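Local coordinates for protein cryptic loci regulator 2 (Schizosaccharomyces pombe 972h-, PDB 5IKJ) that promotes heterochromatic transcriptional silencing upstream of histone deacetylases, supporting nucleosome positioning and the silencing function of the Snf2/Hdac-containing repressor complex, at residues P13-V18 with Y142-L147; W19-S24 with T149-Y154; R61-H66 with H189-I194; H174-P179 with C206-G211. One frame throughout, in Å; residues are numbered along the deposited sequence.

Interaction 1 of 4, residues P13-V18 with Y142-L147; sequences PAITCV and YYLASL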
loop_
_atom_site.group_PDB
_atom_site.type_symbol
_atom_site.label_atom_id
_atom_site.label_comp_id
_atom_site.label_asym_id
_atom_site.label_seq_id
_atom_site.Cartn_x
_atom_site.Cartn_y
_atom_site.Cartn_z
ATOM N N PRO A 13 -19.861 -13.458 -12.439
ATOM C CA PRO A 13 -19.633 -14.091 -11.132
ATOM C C PRO A 13 -20.674 -13.653 -10.111
ATOM O O PRO A 13 -20.969 -12.465 -9.967
ATOM C CB PRO A 13 -18.225 -13.618 -10.749
ATOM C CG PRO A 13 -17.588 -13.215 -12.045
ATOM C CD PRO A 13 -18.702 -12.660 -12.871
ATOM N N ALA A 14 -21.226 -14.630 -9.396
ATOM C CA ALA A 14 -22.272 -14.400 -8.410
ATOM C C ALA A 14 -21.696 -14.568 -7.010
ATOM O O ALA A 14 -21.094 -15.601 -6.703
ATOM C CB ALA A 14 -23.439 -15.362 -8.632
ATOM N N ILE A 15 -21.894 -13.554 -6.165
ATOM C CA ILE A 15 -21.298 -13.499 -4.833
ATOM C C ILE A 15 -22.351 -13.857 -3.795
ATOM O O ILE A 15 -23.500 -13.405 -3.874
ATOM C CB ILE A 15 -20.702 -12.104 -4.557
ATOM C CG1 ILE A 15 -19.507 -11.843 -5.479
ATOM C CG2 ILE A 15 -20.274 -11.971 -3.097
ATOM C CD1 ILE A 15 -19.057 -10.396 -5.506
ATOM N N THR A 16 -21.956 -14.669 -2.814
ATOM C CA THR A 16 -22.809 -15.025 -1.690
ATOM C C THR A 16 -22.056 -14.782 -0.389
ATOM O O THR A 16 -20.836 -14.954 -0.317
ATOM C CB THR A 16 -23.259 -16.494 -1.753
ATOM O OG1 THR A 16 -23.772 -16.786 -3.058
ATOM C CG2 THR A 16 -24.341 -16.775 -0.716
ATOM N N CYS A 17 -22.795 -14.378 0.641
ATOM C CA CYS A 17 -22.211 -14.153 1.956
ATOM C C CYS A 17 -22.144 -15.461 2.732
ATOM O O CYS A 17 -23.127 -16.205 2.797
ATOM C CB CYS A 17 -23.028 -13.124 2.736
ATOM S SG CYS A 17 -22.855 -11.436 2.137
ATOM N N VAL A 18 -20.981 -15.738 3.324
ATOM C CA VAL A 18 -20.822 -16.951 4.120
ATOM C C VAL A 18 -21.649 -16.865 5.397
ATOM O O VAL A 18 -22.264 -17.851 5.820
ATOM C CB VAL A 18 -19.331 -17.193 4.419
ATOM C CG1 VAL A 18 -19.152 -18.274 5.480
ATOM C CG2 VAL A 18 -18.598 -17.582 3.144
ATOM N N TYR A 142 -19.675 -8.532 -11.613
ATOM C CA TYR A 142 -20.030 -9.228 -10.386
ATOM C C TYR A 142 -21.360 -8.711 -9.848
ATOM O O TYR A 142 -21.773 -7.579 -10.112
ATOM C CB TYR A 142 -18.939 -9.055 -9.329
ATOM C CG TYR A 142 -17.650 -9.793 -9.626
ATOM C CD1 TYR A 142 -16.942 -9.554 -10.795
ATOM C CD2 TYR A 142 -17.132 -10.718 -8.726
ATOM C CE1 TYR A 142 -15.761 -10.217 -11.065
ATOM C CE2 TYR A 142 -15.950 -11.387 -8.988
ATOM C CZ TYR A 142 -15.270 -11.132 -10.161
ATOM O OH TYR A 142 -14.095 -11.793 -10.431
ATOM N N TYR A 143 -22.036 -9.562 -9.082
ATOM C CA TYR A 143 -23.330 -9.209 -8.521
ATOM C C TYR A 143 -23.634 -10.148 -7.365
ATOM O O TYR A 143 -23.174 -11.293 -7.341
ATOM C CB TYR A 143 -24.438 -9.285 -9.576
ATOM C CG TYR A 143 -24.877 -10.693 -9.902
ATOM C CD1 TYR A 143 -24.195 -11.455 -10.841
ATOM C CD2 TYR A 143 -25.976 -11.260 -9.270
ATOM C CE1 TYR A 143 -24.596 -12.744 -11.141
ATOM C CE2 TYR A 143 -26.383 -12.545 -9.562
ATOM C CZ TYR A 143 -25.691 -13.284 -10.499
ATOM O OH TYR A 143 -26.097 -14.567 -10.791
ATOM N N LEU A 144 -24.411 -9.649 -6.408
ATOM C CA LEU A 144 -24.834 -10.458 -5.269
ATOM C C LEU A 144 -25.864 -11.481 -5.730
ATOM O O LEU A 144 -26.967 -11.117 -6.154
ATOM C CB LEU A 144 -25.410 -9.568 -4.171
ATOM C CG LEU A 144 -24.516 -9.325 -2.954
ATOM C CD1 LEU A 144 -23.153 -8.789 -3.370
ATOM C CD2 LEU A 144 -25.196 -8.366 -1.988
ATOM N N ALA A 145 -25.502 -12.765 -5.659
ATOM C CA ALA A 145 -26.477 -13.822 -5.904
ATOM C C ALA A 145 -27.712 -13.635 -5.042
ATOM O O ALA A 145 -28.828 -13.954 -5.468
ATOM C CB ALA A 145 -25.860 -15.193 -5.618
ATOM N N SER A 146 -27.533 -13.117 -3.831
ATOM C CA SER A 146 -28.616 -13.002 -2.868
ATOM C C SER A 146 -28.203 -12.015 -1.790
ATOM O O SER A 146 -27.019 -11.893 -1.464
ATOM C CB SER A 146 -28.948 -14.362 -2.247
ATOM O OG SER A 146 -29.828 -14.221 -1.146
ATOM N N LEU A 147 -29.188 -11.310 -1.243
ATOM C CA LEU A 147 -28.922 -10.448 -0.108
ATOM C C LEU A 147 -28.535 -11.297 1.101
ATOM O O LEU A 147 -28.950 -12.455 1.213
ATOM C CB LEU A 147 -30.144 -9.599 0.226
ATOM C CG LEU A 147 -30.446 -8.432 -0.714
ATOM C CD1 LEU A 147 -31.836 -7.887 -0.432
ATOM C CD2 LEU A 147 -29.402 -7.333 -0.575
HETATM O O HOH W 1 -25.261 -13.484 0.499
#

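Interaction 2 of 4, residues W19-S24 with T149-Y154; sequences WSDGRS and TNYQLY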
loop_
_atom_site.group_PDB
_atom_site.type_symbol
_atom_site.label_atom_id
_atom_site.label_comp_id
_atom_site.label_asym_id
_atom_site.label_seq_id
_atom_site.Cartn_x
_atom_site.Cartn_y
_atom_site.Cartn_z
ATOM N N TRP A 19 -21.674 -15.696 6.035
ATOM C CA TRP A 19 -22.410 -15.513 7.277
ATOM C C TRP A 19 -23.103 -14.156 7.256
ATOM O O TRP A 19 -22.761 -13.272 6.467
ATOM C CB TRP A 19 -21.488 -15.622 8.501
ATOM C CG TRP A 19 -20.836 -14.332 8.887
ATOM C CD1 TRP A 19 -19.761 -13.742 8.288
ATOM C CD2 TRP A 19 -21.212 -13.473 9.971
ATOM N NE1 TRP A 19 -19.448 -12.566 8.930
ATOM C CE2 TRP A 19 -20.324 -12.379 9.966
ATOM C CE3 TRP A 19 -22.215 -13.522 10.943
ATOM C CZ2 TRP A 19 -20.409 -11.345 10.896
ATOM C CZ3 TRP A 19 -22.299 -12.494 11.864
ATOM C CH2 TRP A 19 -21.402 -11.421 11.833
ATOM N N SER A 20 -24.082 -14.002 8.145
ATOM C CA SER A 20 -24.884 -12.789 8.202
ATOM C C SER A 20 -25.345 -12.548 9.631
ATOM O O SER A 20 -25.749 -13.481 10.328
ATOM C CB SER A 20 -26.101 -12.882 7.272
ATOM O OG SER A 20 -27.068 -11.900 7.601
ATOM N N ASP A 21 -25.278 -11.287 10.057
ATOM C CA ASP A 21 -25.809 -10.863 11.344
ATOM C C ASP A 21 -27.260 -10.407 11.252
ATOM O O ASP A 21 -27.805 -9.906 12.242
ATOM C CB ASP A 21 -24.951 -9.730 11.917
ATOM C CG ASP A 21 -25.076 -8.444 11.121
ATOM O OD1 ASP A 21 -25.395 -8.516 9.914
ATOM O OD2 ASP A 21 -24.856 -7.361 11.700
ATOM N N GLY A 22 -27.895 -10.573 10.094
ATOM C CA GLY A 22 -29.242 -10.067 9.916
ATOM C C GLY A 22 -30.225 -10.702 10.880
ATOM O O GLY A 22 -30.096 -11.867 11.262
ATOM N N ARG A 23 -31.225 -9.916 11.275
ATOM C CA ARG A 23 -32.283 -10.372 12.168
ATOM C C ARG A 23 -33.623 -10.108 11.501
ATOM O O ARG A 23 -33.969 -8.954 11.229
ATOM C CB ARG A 23 -32.206 -9.668 13.526
ATOM C CG ARG A 23 -30.904 -9.920 14.267
ATOM C CD ARG A 23 -31.021 -9.636 15.758
ATOM N NE ARG A 23 -31.166 -10.867 16.535
ATOM C CZ ARG A 23 -32.246 -11.224 17.228
ATOM N NH1 ARG A 23 -33.320 -10.446 17.279
ATOM N NH2 ARG A 23 -32.248 -12.374 17.889
ATOM N N SER A 24 -34.372 -11.181 11.236
ATOM C CA SER A 24 -35.652 -11.047 10.551
ATOM C C SER A 24 -36.614 -10.147 11.315
ATOM O O SER A 24 -37.440 -9.462 10.700
ATOM C CB SER A 24 -36.277 -12.427 10.343
ATOM O OG SER A 24 -36.569 -13.044 11.586
ATOM N N THR A 149 -28.565 -13.233 4.437
ATOM C CA THR A 149 -29.697 -13.832 5.132
ATOM C C THR A 149 -30.298 -12.857 6.135
ATOM O O THR A 149 -29.582 -12.182 6.877
ATOM C CB THR A 149 -29.252 -15.116 5.846
ATOM O OG1 THR A 149 -28.858 -16.090 4.871
ATOM C CG2 THR A 149 -30.376 -15.693 6.708
ATOM N N ASN A 150 -31.629 -12.782 6.134
ATOM C CA ASN A 150 -32.447 -11.994 7.061
ATOM C C ASN A 150 -32.434 -10.499 6.765
ATOM O O ASN A 150 -32.933 -9.720 7.592
ATOM C CB ASN A 150 -32.038 -12.213 8.522
ATOM C CG ASN A 150 -32.508 -13.549 9.061
ATOM O OD1 ASN A 150 -32.793 -14.473 8.300
ATOM N ND2 ASN A 150 -32.603 -13.654 10.381
ATOM N N TYR A 151 -31.896 -10.064 5.629
ATOM C CA TYR A 151 -32.015 -8.678 5.196
ATOM C C TYR A 151 -33.138 -8.555 4.173
ATOM O O TYR A 151 -33.306 -9.425 3.313
ATOM C CB TYR A 151 -30.702 -8.166 4.596
ATOM C CG TYR A 151 -29.685 -7.732 5.631
ATOM C CD1 TYR A 151 -28.868 -8.659 6.266
ATOM C CD2 TYR A 151 -29.541 -6.393 5.972
ATOM C CE1 TYR A 151 -27.939 -8.265 7.211
ATOM C CE2 TYR A 151 -28.614 -5.988 6.916
ATOM C CZ TYR A 151 -27.816 -6.929 7.533
ATOM O OH TYR A 151 -26.891 -6.536 8.474
ATOM N N GLN A 152 -33.906 -7.471 4.274
ATOM C CA GLN A 152 -35.061 -7.242 3.415
ATOM C C GLN A 152 -34.978 -5.845 2.816
ATOM O O GLN A 152 -34.767 -4.866 3.539
ATOM C CB GLN A 152 -36.370 -7.408 4.196
ATOM C CG GLN A 152 -37.624 -7.319 3.340
ATOM C CD GLN A 152 -37.731 -8.448 2.336
ATOM O OE1 GLN A 152 -37.773 -8.217 1.127
ATOM N NE2 GLN A 152 -37.780 -9.679 2.832
ATOM N N LEU A 153 -35.146 -5.761 1.500
ATOM C CA LEU A 153 -35.086 -4.497 0.780
ATOM C C LEU A 153 -36.484 -3.913 0.608
ATOM O O LEU A 153 -37.478 -4.640 0.540
ATOM C CB LEU A 153 -34.429 -4.697 -0.588
ATOM C CG LEU A 153 -34.218 -3.458 -1.458
ATOM C CD1 LEU A 153 -33.179 -2.532 -0.844
ATOM C CD2 LEU A 153 -33.813 -3.872 -2.863
ATOM N N TYR A 154 -36.550 -2.584 0.540
ATOM C CA TYR A 154 -37.821 -1.880 0.423
ATOM C C TYR A 154 -37.645 -0.637 -0.436
ATOM O O TYR A 154 -36.554 -0.067 -0.515
ATOM C CB TYR A 154 -38.371 -1.458 1.790
ATOM C CG TYR A 154 -38.698 -2.599 2.722
ATOM C CD1 TYR A 154 -37.704 -3.217 3.468
ATOM C CD2 TYR A 154 -40.003 -3.046 2.870
ATOM C CE1 TYR A 154 -37.999 -4.254 4.327
ATOM C CE2 TYR A 154 -40.308 -4.086 3.724
ATOM C CZ TYR A 154 -39.303 -4.686 4.451
ATOM O OH TYR A 154 -39.602 -5.723 5.305
#

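Interaction 3 of 4, residues R61-H66 with H189-I194; sequences RLLAQH and HLYWLI. With ZN (zinc ion), chain C.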
loop_
_atom_site.group_PDB
_atom_site.type_symbol
_atom_site.label_atom_id
_atom_site.label_comp_id
_atom_site.label_asym_id
_atom_site.label_seq_id
_atom_site.Cartn_x
_atom_site.Cartn_y
_atom_site.Cartn_z
ATOM N N ARG A 61 -20.709 -5.374 -7.634
ATOM C CA ARG A 61 -19.626 -4.705 -8.347
ATOM C C ARG A 61 -18.707 -3.976 -7.379
ATOM O O ARG A 61 -17.481 -4.112 -7.444
ATOM C CB ARG A 61 -20.184 -3.723 -9.380
ATOM C CG ARG A 61 -19.093 -2.891 -10.058
ATOM C CD ARG A 61 -19.625 -1.980 -11.152
ATOM N NE ARG A 61 -20.352 -0.832 -10.621
ATOM C CZ ARG A 61 -21.670 -0.778 -10.450
ATOM N NH1 ARG A 61 -22.225 0.322 -9.957
ATOM N NH2 ARG A 61 -22.438 -1.812 -10.770
ATOM N N LEU A 62 -19.285 -3.185 -6.474
ATOM C CA LEU A 62 -18.477 -2.361 -5.583
ATOM C C LEU A 62 -17.816 -3.202 -4.500
ATOM O O LEU A 62 -16.674 -2.931 -4.113
ATOM C CB LEU A 62 -19.341 -1.259 -4.971
ATOM C CG LEU A 62 -19.901 -0.277 -6.006
ATOM C CD1 LEU A 62 -20.937 0.651 -5.392
ATOM C CD2 LEU A 62 -18.781 0.532 -6.642
ATOM N N LEU A 63 -18.511 -4.225 -4.003
ATOM C CA LEU A 63 -17.861 -5.187 -3.122
ATOM C C LEU A 63 -16.671 -5.832 -3.821
ATOM O O LEU A 63 -15.565 -5.889 -3.270
ATOM C CB LEU A 63 -18.863 -6.250 -2.668
ATOM C CG LEU A 63 -18.320 -7.300 -1.694
ATOM C CD1 LEU A 63 -17.770 -6.637 -0.438
ATOM C CD2 LEU A 63 -19.395 -8.318 -1.331
ATOM N N ALA A 64 -16.876 -6.309 -5.051
ATOM C CA ALA A 64 -15.791 -6.947 -5.791
ATOM C C ALA A 64 -14.618 -5.996 -5.981
ATOM O O ALA A 64 -13.458 -6.384 -5.804
ATOM C CB ALA A 64 -16.300 -7.443 -7.144
ATOM N N GLN A 65 -14.899 -4.744 -6.351
ATOM C CA GLN A 65 -13.834 -3.762 -6.513
ATOM C C GLN A 65 -13.181 -3.402 -5.188
ATOM O O GLN A 65 -12.069 -2.867 -5.183
ATOM C CB GLN A 65 -14.384 -2.505 -7.189
ATOM C CG GLN A 65 -14.856 -2.738 -8.618
ATOM C CD GLN A 65 -15.636 -1.565 -9.179
ATOM O OE1 GLN A 65 -15.834 -0.556 -8.503
ATOM N NE2 GLN A 65 -16.086 -1.695 -10.422
ATOM N N HIS A 66 -13.844 -3.687 -4.066
ATOM C CA HIS A 66 -13.249 -3.426 -2.762
ATOM C C HIS A 66 -12.384 -4.598 -2.316
ATOM O O HIS A 66 -11.215 -4.417 -1.959
ATOM C CB HIS A 66 -14.350 -3.149 -1.739
ATOM C CG HIS A 66 -13.889 -2.384 -0.539
ATOM N ND1 HIS A 66 -14.766 -1.879 0.397
ATOM C CD2 HIS A 66 -12.650 -2.038 -0.117
ATOM C CE1 HIS A 66 -14.089 -1.254 1.342
ATOM N NE2 HIS A 66 -12.801 -1.335 1.054
ATOM N N HIS A 189 -21.187 -2.029 5.757
ATOM C CA HIS A 189 -21.532 -3.191 6.568
ATOM C C HIS A 189 -21.378 -4.479 5.770
ATOM O O HIS A 189 -20.884 -5.485 6.294
ATOM C CB HIS A 189 -22.958 -3.059 7.098
ATOM C CG HIS A 189 -23.275 -4.007 8.212
ATOM N ND1 HIS A 189 -22.817 -3.821 9.498
ATOM C CD2 HIS A 189 -23.997 -5.152 8.232
ATOM C CE1 HIS A 189 -23.246 -4.808 10.264
ATOM N NE2 HIS A 189 -23.963 -5.630 9.519
ATOM N N LEU A 190 -21.798 -4.471 4.502
ATOM C CA LEU A 190 -21.590 -5.635 3.648
ATOM C C LEU A 190 -20.117 -6.011 3.588
ATOM O O LEU A 190 -19.762 -7.192 3.687
ATOM C CB LEU A 190 -22.121 -5.357 2.241
ATOM C CG LEU A 190 -21.924 -6.484 1.220
ATOM C CD1 LEU A 190 -22.679 -7.734 1.642
ATOM C CD2 LEU A 190 -22.350 -6.042 -0.172
ATOM N N TYR A 191 -19.244 -5.017 3.419
ATOM C CA TYR A 191 -17.814 -5.282 3.327
ATOM C C TYR A 191 -17.271 -5.838 4.638
ATOM O O TYR A 191 -16.367 -6.680 4.635
ATOM C CB TYR A 191 -17.086 -3.998 2.933
ATOM C CG TYR A 191 -15.584 -4.119 2.878
ATOM C CD1 TYR A 191 -14.953 -4.691 1.781
ATOM C CD2 TYR A 191 -14.795 -3.644 3.915
ATOM C CE1 TYR A 191 -13.578 -4.796 1.726
ATOM C CE2 TYR A 191 -13.421 -3.742 3.868
ATOM C CZ TYR A 191 -12.818 -4.319 2.772
ATOM O OH TYR A 191 -11.447 -4.421 2.723
ATOM N N TRP A 192 -17.812 -5.380 5.770
ATOM C CA TRP A 192 -17.405 -5.923 7.061
ATOM C C TRP A 192 -17.845 -7.374 7.215
ATOM O O TRP A 192 -17.130 -8.184 7.814
ATOM C CB TRP A 192 -17.983 -5.066 8.187
ATOM C CG TRP A 192 -17.786 -5.642 9.553
ATOM C CD1 TRP A 192 -16.660 -5.568 10.319
ATOM C CD2 TRP A 192 -18.748 -6.373 10.324
ATOM N NE1 TRP A 192 -16.858 -6.212 11.517
ATOM C CE2 TRP A 192 -18.132 -6.714 11.544
ATOM C CE3 TRP A 192 -20.068 -6.775 10.099
ATOM C CZ2 TRP A 192 -18.790 -7.438 12.537
ATOM C CZ3 TRP A 192 -20.720 -7.494 11.085
ATOM C CH2 TRP A 192 -20.081 -7.817 12.289
ATOM N N LEU A 193 -19.019 -7.720 6.681
ATOM C CA LEU A 193 -19.527 -9.080 6.825
ATOM C C LEU A 193 -18.621 -10.090 6.135
ATOM O O LEU A 193 -18.438 -11.207 6.630
ATOM C CB LEU A 193 -20.947 -9.174 6.265
ATOM C CG LEU A 193 -22.078 -8.672 7.164
ATOM C CD1 LEU A 193 -23.389 -8.659 6.393
ATOM C CD2 LEU A 193 -22.202 -9.532 8.416
ATOM N N ILE A 194 -18.043 -9.720 4.992
ATOM C CA ILE A 194 -17.212 -10.655 4.244
ATOM C C ILE A 194 -15.731 -10.550 4.591
ATOM O O ILE A 194 -14.963 -11.466 4.259
ATOM C CB ILE A 194 -17.390 -10.462 2.728
ATOM C CG1 ILE A 194 -16.919 -9.079 2.303
ATOM C CG2 ILE A 194 -18.841 -10.676 2.321
ATOM C CD1 ILE A 194 -15.525 -9.057 1.751
HETATM ZN ZN ZN C . -21.676 -2.189 10.173
#

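Interaction 4 of 4, residues H174-P179 with C206-G211; sequences HPSGRP and CVLCSG. With ZN (zinc ion), chain C.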
loop_
_atom_site.group_PDB
_atom_site.type_symbol
_atom_site.label_atom_id
_atom_site.label_comp_id
_atom_site.label_asym_id
_atom_site.label_seq_id
_atom_site.Cartn_x
_atom_site.Cartn_y
_atom_site.Cartn_z
ATOM N N HIS A 174 -30.326 -5.021 10.094
ATOM C CA HIS A 174 -29.222 -4.733 10.995
ATOM C C HIS A 174 -29.676 -4.904 12.444
ATOM O O HIS A 174 -30.793 -4.507 12.795
ATOM C CB HIS A 174 -28.707 -3.312 10.765
ATOM C CG HIS A 174 -27.409 -3.020 11.450
ATOM N ND1 HIS A 174 -27.337 -2.523 12.733
ATOM C CD2 HIS A 174 -26.129 -3.154 11.028
ATOM C CE1 HIS A 174 -26.071 -2.362 13.072
ATOM N NE2 HIS A 174 -25.318 -2.739 12.054
ATOM N N PRO A 175 -28.842 -5.489 13.312
ATOM C CA PRO A 175 -29.288 -5.755 14.692
ATOM C C PRO A 175 -29.815 -4.535 15.429
ATOM O O PRO A 175 -30.646 -4.683 16.336
ATOM C CB PRO A 175 -28.022 -6.308 15.362
ATOM C CG PRO A 175 -27.231 -6.894 14.254
ATOM C CD PRO A 175 -27.496 -6.033 13.056
ATOM N N SER A 176 -29.360 -3.330 15.080
ATOM C CA SER A 176 -29.830 -2.131 15.764
ATOM C C SER A 176 -31.307 -1.855 15.516
ATOM O O SER A 176 -31.888 -1.013 16.211
ATOM C CB SER A 176 -29.006 -0.918 15.327
ATOM O OG SER A 176 -29.271 -0.577 13.976
ATOM N N GLY A 177 -31.925 -2.537 14.553
ATOM C CA GLY A 177 -33.299 -2.272 14.191
ATOM C C GLY A 177 -33.485 -1.138 13.211
ATOM O O GLY A 177 -34.631 -0.831 12.856
ATOM N N ARG A 178 -32.395 -0.505 12.752
ATOM C CA ARG A 178 -32.502 0.627 11.852
ATOM C C ARG A 178 -32.164 0.218 10.423
ATOM O O ARG A 178 -31.381 -0.709 10.201
ATOM C CB ARG A 178 -31.563 1.753 12.293
ATOM C CG ARG A 178 -31.961 2.373 13.616
ATOM C CD ARG A 178 -31.001 3.460 14.047
ATOM N NE ARG A 178 -31.298 3.920 15.400
ATOM C CZ ARG A 178 -30.870 5.067 15.918
ATOM N NH1 ARG A 178 -30.128 5.895 15.194
ATOM N NH2 ARG A 178 -31.194 5.391 17.162
ATOM N N PRO A 179 -32.750 0.892 9.438
ATOM C CA PRO A 179 -32.463 0.559 8.041
ATOM C C PRO A 179 -31.217 1.254 7.524
ATOM O O PRO A 179 -30.808 2.305 8.020
ATOM C CB PRO A 179 -33.707 1.070 7.305
ATOM C CG PRO A 179 -34.139 2.245 8.121
ATOM C CD PRO A 179 -33.809 1.910 9.553
ATOM N N CYS A 206 -19.524 1.199 8.988
ATOM C CA CYS A 206 -20.844 1.605 8.534
ATOM C C CYS A 206 -21.512 2.509 9.567
ATOM O O CYS A 206 -21.126 2.557 10.737
ATOM C CB CYS A 206 -21.720 0.384 8.253
ATOM S SG CYS A 206 -22.757 -0.137 9.638
ATOM N N VAL A 207 -22.548 3.220 9.117
ATOM C CA VAL A 207 -23.160 4.254 9.944
ATOM C C VAL A 207 -23.864 3.645 11.148
ATOM O O VAL A 207 -23.924 4.263 12.218
ATOM C CB VAL A 207 -24.141 5.105 9.111
ATOM C CG1 VAL A 207 -24.529 6.364 9.878
ATOM C CG2 VAL A 207 -23.541 5.473 7.758
ATOM N N LEU A 208 -24.406 2.434 11.007
ATOM C CA LEU A 208 -25.218 1.858 12.073
ATOM C C LEU A 208 -24.371 1.212 13.162
ATOM O O LEU A 208 -24.826 1.103 14.306
ATOM C CB LEU A 208 -26.200 0.842 11.486
ATOM C CG LEU A 208 -27.214 1.399 10.480
ATOM C CD1 LEU A 208 -28.148 0.298 10.001
ATOM C CD2 LEU A 208 -28.019 2.552 11.067
ATOM N N CYS A 209 -23.152 0.783 12.839
ATOM C CA CYS A 209 -22.241 0.266 13.854
ATOM C C CYS A 209 -21.359 1.351 14.451
ATOM O O CYS A 209 -20.937 1.227 15.607
ATOM C CB CYS A 209 -21.348 -0.830 13.262
ATOM S SG CYS A 209 -22.242 -2.183 12.463
ATOM N N SER A 210 -21.075 2.414 13.694
ATOM C CA SER A 210 -20.115 3.426 14.109
ATOM C C SER A 210 -20.738 4.768 14.461
ATOM O O SER A 210 -20.093 5.563 15.150
ATOM C CB SER A 210 -19.073 3.645 13.002
ATOM O OG SER A 210 -18.298 2.478 12.796
ATOM N N GLY A 211 -21.961 5.041 14.015
ATOM C CA GLY A 211 -22.574 6.334 14.251
ATOM C C GLY A 211 -21.686 7.495 13.850
ATOM O O GLY A 211 -21.324 7.629 12.678
HETATM ZN ZN ZN C . -21.676 -2.189 10.173
#

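Interaction 1 of 4, residues P13-V18 with Y142-L147
Pro13 packs over one face of the Tyr142 ring and starts a short parallel beta pairing between strands 14-17 and 143-144. Its CG sits over the middle of that face, 3.7 Å from the Tyr142 centroid, as a CH-pi contact. The Tyr142 ring reaches this place because its CG leans back beside the backbone N, opposite the carbonyl carbon (chi1 -70°), and Ile15 CD1 then meets the ring edge, 3.8 Å from Tyr142 CD2. Three backbone hydrogen bonds join the strands: Tyr143 N to Pro13 O, Ile15 N to Tyr143 O (2.9 Å) and Ala145 N to Ile15 O (2.8 Å). On the face opposite Ile15 and Leu144, Ala14 lies over the Tyr143 ring, its CA offset toward the rim and its CB 3.5 Å from Tyr143 OH. Past Ala145 the fit slackens: Thr16 OG1 merely brushes Ala145 CB, and a water links the two segments, accepting from Cys17 N at 2.6 Å and donating to Ser146 O. Tyr142 OH is hydrogen-bonded to Thr136 O. Leu144 and Cys17 rest on Leu190 of helix 183-195, helix 50-67 packs against Tyr142 and Leu144, and a strand of another protein chain pairs antiparallel with Ile15 and Thr16.

Interaction 2 of 4, residues W19-S24 with T149-Y154
Asp21, in the second shell of the zinc site, meets Tyr151 through a hydrogen bond from Tyr151 OH to Asp21 OD1 (2.9 Å). The phenol approaches the syn side of that oxygen, 25° out of the carboxylate plane; Asp21 OD1 lies at the edge of the ring, near its plane, while the carboxylate as a whole is turned 33° from the ring. Asp21 CG stands between the backbone N and the carbonyl carbon (chi1 69°), which folds the carboxylate back toward Tyr151 although the CB itself points away from it. The other oxygen, OD2, accepts from NE2 of the zinc ligand His189, so Tyr151 probably steadies a carboxylate that in turn is likely to orient the metal-binding imidazole.

Beside this pair the loop makes an ST turn: Ser20 OG accepts from Gly22 N at 2.9 Å and donates to Thr149 O. That outgoing bond is short, 2.6 Å, and enters in the carbonyl plane on a lone pair. The same hydroxyl touches the edge of the Tyr151 ring. Gly22 CA comes within 3.5 Å of Tyr151 CE1, and a side chain on it would run into Thr149 O and the Tyr151 ring. Toward the surface Asn150 lies along the backbone of Gly22 and Arg23, and its ND2 makes a weak hydrogen bond to Gly22 O (3.2 Å). Asn150 O, meanwhile, takes the indole N-H of Trp27.

Interaction 3 of 4, residues R61-H66 with H189-I194
Extended first torsions on both residues, with CG anti to the backbone N in His66 and likewise in Tyr191 (chi1 177°), send the two rings out from their helices into a face-to-face stack. The planes differ by only 8° and the centroids stand 3.5 Å apart, with Tyr191 CD1 close under His66 ND1 at 3.1 Å. His66 NE2 is held by Glu225 OE2, which probably limits rotation of the imidazole over the phenol. Leu63 packs beside the stack: its CD1 lies at the Tyr191 ring edge and 3.8 Å from Ile194 CG1, and its CD2 meets Leu190 CD2 at 3.9 Å. An alanine at Tyr191 would remove the ring, which is likely to leave one face of His66 without its stacking partner and Leu63 CD1 less enclosed. The axes of the two helical segments pass 10.5 Å apart at -53°. Farther round helix 183-195, His189 ND1 binds the zinc ion, while Leu190 and Ile194 also pack on Cys17 of strand 14-17.

Interaction 4 of 4, residues H174-P179 with C206-G211
His174 opens a type I beta turn, closed by Gly177 N to His174 O, and faces the short helix 207-210, whose N-cap is Cys206. Cys206 SG accepts from Cys209 N (3.4 Å), and Gly177, at phi 84°, lets the turn leave toward Arg178. Both cysteine sulfurs bind the zinc ion at 2.4 Å. His174 NE2 donates to Cys209 SG at 3.2 Å, nearly straight (161°) and in the imidazole plane; this second-shell bond would probably draw some charge from the thiolate. The imidazole is sandwiched, with Leu208 CB 3.7 Å from the centroid on one face and Pro175 CD on the other. Ser176 N reaches His174 ND1 from outside the ring plane. Leu208 CD1 goes on to touch Arg178 O. Replacing His174 by a leucine would probably leave Cys209 SG without its N-H donor and Ser176 N without its acceptor. The turn follows strand 168-172, with Pro179 on Trp170 and Tyr172, and the His174 ring meets His189 of helix 183-195 edge-to-face.

How the interactions relate
From the N terminus, residues 13-18 pair with 142-147 and residues 19-24 meet 149-154, so interactions 1 and 2 each close a loop of over 120 residues, and the two loops cross. Interaction 3 brings helix 50-67, which lies inside both loops, to helix 183-195 and crosses them too. Interaction 4 closes a much shorter loop containing all of helix 183-195 and crosses interaction 3, following interactions 1 and 2 in series; no loop nests inside another. The zinc ion joins interactions 3 and 4, with Cys204 completing its four ligands, and Asp21 connects interaction 2 to the site through its hydrogen bond to His189. Helix 183-195 thereby links the N-terminal strand, helix 50-67 and the metal site.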